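Local coordinates for penicillin-binding protein 2B (Streptococcus pneumoniae, PDB 2WAD), which probably forms peptide cross-links between adjacent glycan strands of peptidoglycan, as part of the elongasome that builds the peripheral cell wall, at residues A347-S359 / A533-I546. Numbering follows the deposited sequence.
Unlike the reference sequence in segment 347-359: Gln351 (reference Lys). Unlike the reference sequence in segment 533-546: Leu542 (reference Val), His545 (reference Arg).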
ATOM      1  N   ALA A 347     -14.388  -1.714  -1.531  1.00 31.86           N
ATOM      2  CA  ALA A 347     -15.233  -2.284  -2.571  1.00 32.80           C
ATOM      3  C   ALA A 347     -14.329  -2.849  -3.659  1.00 32.90           C
ATOM      4  O   ALA A 347     -13.390  -2.168  -4.102  1.00 30.88           O
ATOM      5  CB  ALA A 347     -16.128  -1.158  -3.194  1.00 31.87           C
ATOM      6  N   LEU A 348     -14.654  -4.046  -4.140  1.00 34.89           N
ATOM      7  CA  LEU A 348     -13.878  -4.705  -5.206  1.00 35.89           C
ATOM      8  C   LEU A 348     -14.789  -5.200  -6.332  1.00 36.31           C
ATOM      9  O   LEU A 348     -15.948  -5.537  -6.081  1.00 36.61           O
ATOM     10  CB  LEU A 348     -13.169  -5.941  -4.637  1.00 35.06           C
ATOM     11  CG  LEU A 348     -12.219  -5.802  -3.443  1.00 38.11           C
ATOM     12  CD1 LEU A 348     -11.633  -7.163  -3.037  1.00 30.30           C
ATOM     13  CD2 LEU A 348     -11.102  -4.824  -3.741  1.00 29.76           C
ATOM     14  N   ASN A 349     -14.267  -5.247  -7.557  1.00 35.12           N
ATOM     15  CA  ASN A 349     -14.921  -5.915  -8.677  1.00 35.24           C
ATOM     16  C   ASN A 349     -14.536  -7.385  -8.506  1.00 35.32           C
ATOM     17  O   ASN A 349     -13.354  -7.719  -8.623  1.00 36.58           O
ATOM     18  CB  ASN A 349     -14.349  -5.352  -9.986  1.00 35.93           C
ATOM     19  CG  ASN A 349     -14.910  -6.012 -11.249  1.00 40.47           C
ATOM     20  OD1 ASN A 349     -15.311  -7.179 -11.256  1.00 42.19           O
ATOM     21  ND2 ASN A 349     -14.910  -5.254 -12.340  1.00 34.81           N
ATOM     22  N   PRO A 350     -15.511  -8.253  -8.192  1.00 31.68           N
ATOM     23  CA  PRO A 350     -15.254  -9.677  -7.899  1.00 33.82           C
ATOM     24  C   PRO A 350     -14.894 -10.483  -9.154  1.00 37.08           C
ATOM     25  O   PRO A 350     -14.458 -11.640  -9.036  1.00 37.99           O
ATOM     26  CB  PRO A 350     -16.612 -10.191  -7.398  1.00 32.72           C
ATOM     27  CG  PRO A 350     -17.638  -9.243  -8.161  1.00 28.65           C
ATOM     28  CD  PRO A 350     -16.948  -7.910  -8.156  1.00 29.27           C
ATOM     29  N   GLN A 351     -15.074  -9.899 -10.336  1.00 36.71           N
ATOM     30  CA  GLN A 351     -14.752 -10.619 -11.582  1.00 40.79           C
ATOM     31  C   GLN A 351     -13.275 -10.469 -11.942  1.00 37.62           C
ATOM     32  O   GLN A 351     -12.746 -11.272 -12.689  1.00 36.56           O
ATOM     33  CB  GLN A 351     -15.625 -10.125 -12.756  1.00 40.66           C
ATOM     34  CG  GLN A 351     -17.083 -10.623 -12.704  1.00 46.39           C
ATOM     35  CD  GLN A 351     -17.989 -10.035 -13.804  1.00 63.56           C
ATOM     36  OE1 GLN A 351     -17.590  -9.127 -14.537  1.00 65.30           O
ATOM     37  NE2 GLN A 351     -19.222 -10.551 -13.913  1.00 58.40           N
ATOM     38  N   THR A 352     -12.621  -9.428 -11.435  1.00 37.02           N
ATOM     39  CA  THR A 352     -11.272  -9.084 -11.897  1.00 37.93           C
ATOM     40  C   THR A 352     -10.291  -8.711 -10.780  1.00 38.90           C
ATOM     41  O   THR A 352      -9.077  -8.688 -10.989  1.00 39.51           O
ATOM     42  CB  THR A 352     -11.276  -7.882 -12.860  1.00 39.87           C
ATOM     43  OG1 THR A 352     -11.557  -6.677 -12.127  1.00 41.70           O
ATOM     44  CG2 THR A 352     -12.261  -8.092 -14.021  1.00 38.48           C
ATOM     45  N   GLY A 353     -10.801  -8.388  -9.594  1.00 35.62           N
ATOM     46  CA  GLY A 353      -9.906  -7.974  -8.522  1.00 33.95           C
ATOM     47  C   GLY A 353      -9.674  -6.472  -8.531  1.00 33.25           C
ATOM     48  O   GLY A 353      -9.030  -5.948  -7.618  1.00 33.50           O
ATOM     49  N   ALA A 354     -10.239  -5.770  -9.511  1.00 30.02           N
ATOM     50  CA  ALA A 354     -10.088  -4.318  -9.557  1.00 33.89           C
ATOM     51  C   ALA A 354     -10.584  -3.657  -8.277  1.00 33.28           C
ATOM     52  O   ALA A 354     -11.649  -4.024  -7.785  1.00 32.86           O
ATOM     53  CB  ALA A 354     -10.830  -3.736 -10.755  1.00 35.89           C
ATOM     54  N   VAL A 355      -9.833  -2.689  -7.755  1.00 31.82           N
ATOM     55  CA  VAL A 355     -10.229  -2.000  -6.527  1.00 32.86           C
ATOM     56  C   VAL A 355     -11.122  -0.816  -6.878  1.00 33.07           C
ATOM     57  O   VAL A 355     -10.698   0.079  -7.601  1.00 32.07           O
ATOM     58  CB  VAL A 355      -9.024  -1.550  -5.662  1.00 31.86           C
ATOM     59  CG1 VAL A 355      -9.479  -0.561  -4.569  1.00 32.26           C
ATOM     60  CG2 VAL A 355      -8.366  -2.767  -4.984  1.00 30.21           C
ATOM     61  N   LEU A 356     -12.373  -0.840  -6.422  1.00 33.74           N
ATOM     62  CA  LEU A 356     -13.317   0.247  -6.727  1.00 33.97           C
ATOM     63  C   LEU A 356     -13.140   1.416  -5.762  1.00 33.88           C
ATOM     64  O   LEU A 356     -13.211   2.569  -6.175  1.00 32.88           O
ATOM     65  CB  LEU A 356     -14.763  -0.261  -6.693  1.00 34.68           C
ATOM     66  CG  LEU A 356     -14.964  -1.443  -7.652  1.00 39.42           C
ATOM     67  CD1 LEU A 356     -16.347  -2.054  -7.445  1.00 31.77           C
ATOM     68  CD2 LEU A 356     -14.666  -1.030  -9.127  1.00 32.43           C
ATOM     69  N   SER A 357     -12.884   1.115  -4.491  1.00 33.00           N
ATOM     70  CA  SER A 357     -12.454   2.120  -3.525  1.00 36.21           C
ATOM     71  C   SER A 357     -11.994   1.439  -2.251  1.00 34.41           C
ATOM     72  O   SER A 357     -12.433   0.333  -1.943  1.00 35.05           O
ATOM     73  CB  SER A 357     -13.580   3.100  -3.169  1.00 36.82           C
ATOM     74  OG  SER A 357     -14.549   2.402  -2.425  1.00 46.17           O
ATOM     75  N   MET A 358     -11.115   2.133  -1.537  1.00 35.87           N
ATOM     76  CA  MET A 358     -10.570   1.745  -0.256  1.00 36.51           C
ATOM     77  C   MET A 358     -10.660   2.997   0.612  1.00 34.78           C
ATOM     78  O   MET A 358      -9.841   3.892   0.456  1.00 35.63           O
ATOM     79  CB  MET A 358      -9.056   1.472  -0.362  1.00 36.21           C
ATOM     80  CG  MET A 358      -8.555   0.905  -1.648  1.00 47.08           C
ATOM     81  SD  MET A 358      -6.766   0.882  -1.908  1.00 35.81           S
ATOM     82  CE  MET A 358      -6.055   0.652  -0.255  1.00 22.75           C
ATOM     83  N   SER A 359     -11.585   3.036   1.567  1.00 37.66           N
ATOM     84  CA  SER A 359     -11.877   4.259   2.308  1.00 35.78           C
ATOM     85  C   SER A 359     -11.758   3.958   3.783  1.00 36.13           C
ATOM     86  O   SER A 359     -12.195   2.895   4.235  1.00 35.82           O
ATOM     87  CB  SER A 359     -13.334   4.688   2.064  1.00 36.79           C
ATOM     88  OG  SER A 359     -13.476   5.405   0.848  1.00 49.32           O
ATOM     89  N   ALA A 533     -15.694 -11.232  -1.936  1.00 33.47           N
ATOM     90  CA  ALA A 533     -15.506 -11.227  -3.408  1.00 32.44           C
ATOM     91  C   ALA A 533     -15.249 -12.631  -3.947  1.00 34.20           C
ATOM     92  O   ALA A 533     -15.693 -12.970  -5.052  1.00 34.42           O
ATOM     93  CB  ALA A 533     -14.364 -10.299  -3.844  1.00 31.55           C
ATOM     94  N   THR A 534     -14.549 -13.440  -3.149  1.00 33.98           N
ATOM     95  CA  THR A 534     -14.266 -14.842  -3.478  1.00 33.05           C
ATOM     96  C   THR A 534     -15.550 -15.667  -3.557  1.00 34.41           C
ATOM     97  O   THR A 534     -15.765 -16.451  -4.491  1.00 36.20           O
ATOM     98  CB  THR A 534     -13.280 -15.463  -2.436  1.00 33.09           C
ATOM     99  OG1 THR A 534     -12.027 -14.760  -2.479  1.00 29.43           O
ATOM    100  CG2 THR A 534     -13.038 -16.942  -2.710  1.00 34.32           C
ATOM    101  N   ILE A 535     -16.414 -15.495  -2.565  1.00 36.00           N
ATOM    102  CA  ILE A 535     -17.761 -16.056  -2.624  1.00 36.03           C
ATOM    103  C   ILE A 535     -18.506 -15.591  -3.876  1.00 35.91           C
ATOM    104  O   ILE A 535     -19.109 -16.386  -4.610  1.00 39.51           O
ATOM    105  CB  ILE A 535     -18.581 -15.700  -1.357  1.00 35.05           C
ATOM    106  CG1 ILE A 535     -17.934 -16.349  -0.131  1.00 29.87           C
ATOM    107  CG2 ILE A 535     -20.029 -16.188  -1.550  1.00 34.27           C
ATOM    108  CD1 ILE A 535     -18.497 -15.952   1.233  1.00 35.49           C
ATOM    109  N   ALA A 536     -18.434 -14.301  -4.149  1.00 34.17           N
ATOM    110  CA  ALA A 536     -19.137 -13.734  -5.293  1.00 35.67           C
ATOM    111  C   ALA A 536     -18.567 -14.244  -6.625  1.00 39.12           C
ATOM    112  O   ALA A 536     -19.248 -14.205  -7.639  1.00 38.11           O
ATOM    113  CB  ALA A 536     -19.065 -12.195  -5.231  1.00 30.20           C
ATOM    114  N   ASN A 537     -17.315 -14.708  -6.631  1.00 39.42           N
ATOM    115  CA  ASN A 537     -16.684 -15.193  -7.861  1.00 40.01           C
ATOM    116  C   ASN A 537     -16.616 -16.722  -7.841  1.00 40.14           C
ATOM    117  O   ASN A 537     -15.730 -17.347  -8.433  1.00 40.01           O
ATOM    118  CB  ASN A 537     -15.282 -14.579  -7.970  1.00 39.67           C
ATOM    119  CG  ASN A 537     -14.653 -14.767  -9.338  1.00 41.33           C
ATOM    120  OD1 ASN A 537     -15.300 -14.537 -10.354  1.00 39.56           O
ATOM    121  ND2 ASN A 537     -13.370 -15.147  -9.366  1.00 37.81           N
ATOM    122  N   ASN A 538     -17.532 -17.319  -7.093  1.00 41.31           N
ATOM    123  CA  ASN A 538     -17.692 -18.776  -7.045  1.00 44.67           C
ATOM    124  C   ASN A 538     -16.491 -19.589  -6.589  1.00 43.44           C
ATOM    125  O   ASN A 538     -16.248 -20.688  -7.089  1.00 42.47           O
ATOM    126  CB  ASN A 538     -18.264 -19.294  -8.364  1.00 46.09           C
ATOM    127  CG  ASN A 538     -19.670 -18.747  -8.618  1.00 49.92           C
ATOM    128  OD1 ASN A 538     -20.512 -18.748  -7.722  1.00 55.85           O
ATOM    129  ND2 ASN A 538     -19.907 -18.231  -9.818  1.00 49.45           N
ATOM    130  N   GLY A 539     -15.743 -19.028  -5.642  1.00 41.40           N
ATOM    131  CA  GLY A 539     -14.661 -19.750  -4.969  1.00 38.71           C
ATOM    132  C   GLY A 539     -13.286 -19.482  -5.552  1.00 36.11           C
ATOM    133  O   GLY A 539     -12.285 -19.944  -5.037  1.00 37.04           O
ATOM    134  N   VAL A 540     -13.226 -18.750  -6.648  1.00 36.58           N
ATOM    135  CA  VAL A 540     -11.941 -18.348  -7.211  1.00 37.56           C
ATOM    136  C   VAL A 540     -11.483 -16.987  -6.688  1.00 38.49           C
ATOM    137  O   VAL A 540     -12.001 -15.928  -7.033  1.00 35.75           O
ATOM    138  CB  VAL A 540     -11.954 -18.331  -8.750  1.00 38.15           C
ATOM    139  CG1 VAL A 540     -10.626 -17.780  -9.270  1.00 33.30           C
ATOM    140  CG2 VAL A 540     -12.257 -19.739  -9.285  1.00 35.95           C
ATOM    141  N   ARG A 541     -10.475 -17.045  -5.833  1.00 39.61           N
ATOM    142  CA  ARG A 541     -10.028 -15.875  -5.105  1.00 38.14           C
ATOM    143  C   ARG A 541      -9.041 -15.095  -5.957  1.00 37.36           C
ATOM    144  O   ARG A 541      -8.134 -15.670  -6.543  1.00 35.67           O
ATOM    145  CB  ARG A 541      -9.338 -16.376  -3.857  1.00 37.31           C
ATOM    146  CG  ARG A 541      -8.775 -15.298  -2.954  1.00 37.68           C
ATOM    147  CD  ARG A 541      -8.222 -16.042  -1.750  1.00 43.91           C
ATOM    148  NE  ARG A 541      -7.345 -15.151  -1.035  1.00 47.34           N
ATOM    149  CZ  ARG A 541      -6.075 -15.391  -0.757  1.00 40.09           C
ATOM    150  NH1 ARG A 541      -5.501 -16.542  -1.056  1.00 38.50           N
ATOM    151  NH2 ARG A 541      -5.403 -14.447  -0.123  1.00 35.84           N
ATOM    152  N   LEU A 542      -9.241 -13.789  -6.050  1.00 35.70           N
ATOM    153  CA  LEU A 542      -8.498 -12.959  -6.984  1.00 35.17           C
ATOM    154  C   LEU A 542      -7.708 -11.900  -6.226  1.00 37.75           C
ATOM    155  O   LEU A 542      -8.189 -11.344  -5.242  1.00 34.40           O
ATOM    156  CB  LEU A 542      -9.468 -12.285  -7.949  1.00 35.59           C
ATOM    157  CG  LEU A 542     -10.312 -13.121  -8.927  1.00 38.29           C
ATOM    158  CD1 LEU A 542     -11.003 -12.175  -9.933  1.00 31.70           C
ATOM    159  CD2 LEU A 542      -9.482 -14.171  -9.684  1.00 31.93           C
ATOM    160  N   ALA A 543      -6.468 -11.655  -6.649  1.00 38.07           N
ATOM    161  CA  ALA A 543      -5.679 -10.602  -6.039  1.00 35.59           C
ATOM    162  C   ALA A 543      -6.339  -9.271  -6.370  1.00 35.44           C
ATOM    163  O   ALA A 543      -6.677  -9.007  -7.530  1.00 34.46           O
ATOM    164  CB  ALA A 543      -4.239 -10.615  -6.566  1.00 35.66           C
ATOM    165  N   PRO A 544      -6.491  -8.409  -5.351  1.00 35.77           N
ATOM    166  CA  PRO A 544      -6.998  -7.063  -5.567  1.00 35.89           C
ATOM    167  C   PRO A 544      -5.899  -6.217  -6.191  1.00 36.81           C
ATOM    168  O   PRO A 544      -4.726  -6.391  -5.874  1.00 35.39           O
ATOM    169  CB  PRO A 544      -7.350  -6.556  -4.158  1.00 36.81           C
ATOM    170  CG  PRO A 544      -6.918  -7.597  -3.198  1.00 37.39           C
ATOM    171  CD  PRO A 544      -6.154  -8.670  -3.945  1.00 34.53           C
ATOM    172  N   HIS A 545      -6.261  -5.369  -7.146  1.00 37.60           N
ATOM    173  CA  HIS A 545      -5.242  -4.582  -7.816  1.00 38.72           C
ATOM    174  C   HIS A 545      -5.797  -3.170  -7.970  1.00 39.31           C
ATOM    175  O   HIS A 545      -6.953  -2.997  -8.372  1.00 38.33           O
ATOM    176  CB  HIS A 545      -4.730  -5.215  -9.132  1.00 36.89           C
ATOM    177  CG  HIS A 545      -5.770  -5.414 -10.195  1.00 37.18           C
ATOM    178  ND1 HIS A 545      -5.984  -4.499 -11.203  1.00 39.98           N
ATOM    179  CD2 HIS A 545      -6.609  -6.447 -10.441  1.00 33.66           C
ATOM    180  CE1 HIS A 545      -6.933  -4.949 -12.006  1.00 42.01           C
ATOM    181  NE2 HIS A 545      -7.332  -6.127 -11.560  1.00 38.66           N
ATOM    182  N   ILE A 546      -4.984  -2.194  -7.573  1.00 36.50           N
ATOM    183  CA  ILE A 546      -5.357  -0.790  -7.608  1.00 34.45           C
ATOM    184  C   ILE A 546      -5.011  -0.187  -8.974  1.00 38.02           C
ATOM    185  O   ILE A 546      -5.637   0.780  -9.428  1.00 37.85           O
ATOM    186  CB  ILE A 546      -4.600  -0.029  -6.501  1.00 31.44           C
ATOM    187  CG1 ILE A 546      -4.970  -0.553  -5.120  1.00 31.27           C
ATOM    188  CG2 ILE A 546      -4.898   1.464  -6.578  1.00 33.98           C
ATOM    189  CD1 ILE A 546      -3.926  -0.303  -4.033  1.00 22.30           C
TER
HETATM  190  O   HOH W   1     -13.263 -11.942  -6.974  1.00 40.24           O
HETATM  191  O   HOH W   2      -6.423  -9.877  -9.937  1.00 39.06           O
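Gly353 and His545 meet backbone to backbone where the hairpin turn between strands 342-348 and 355-363 lies against segment 533-546. His545 N donates to Gly353 O at 2.9 Å, and Val355 N returns the bond to His545 O at 3.0 Å, so the residues flanking Ala354, Gly353 and Val355, both bond to His545, a single beta bridge between Ala354 and His545. Glycine suits the turn because its positive phi (90°) would press a CB against the preceding carbonyl, and because Ala543 O lies only 3.5 Å from Gly353 CA.

The packing is tight on the apolar side. Pro350 lays CB against Ala536 CB (3.8 Å) and also meets Ala533, whose short methyl lets the helix end come close. Leu542 brings CD1 against the turn's backbone, 3.4 Å from Gln351 O. Leu348 and Val355 bring CD2 and CG2 to Pro544 CB, and Met358 and Ile546 cross at about a right angle, with Met358 SD 3.7 Å from Ile546 CD1.

Toward solvent the hold is looser. With chi1 at 61°, the His545 ring turns back over the turn: Ala354 CA sits above one face in a CH-pi contact, while NE2 makes a weak, bent bond to Thr352 O in the ring plane. ND1 is engaged by Val547 O. A water joins Thr352 O to Ala543 O, and Gln351 is exposed, its side chain touching Asn642.

Thus the turn of a hairpin whose two strands lie between 370-372 and 645-650 in the transpeptidase domain's antiparallel sheet abuts the end of helix 525-536, closed by a Schellman motif, and the chain running past strand 540-542, itself paired with strand 570-573, into strand 547-553.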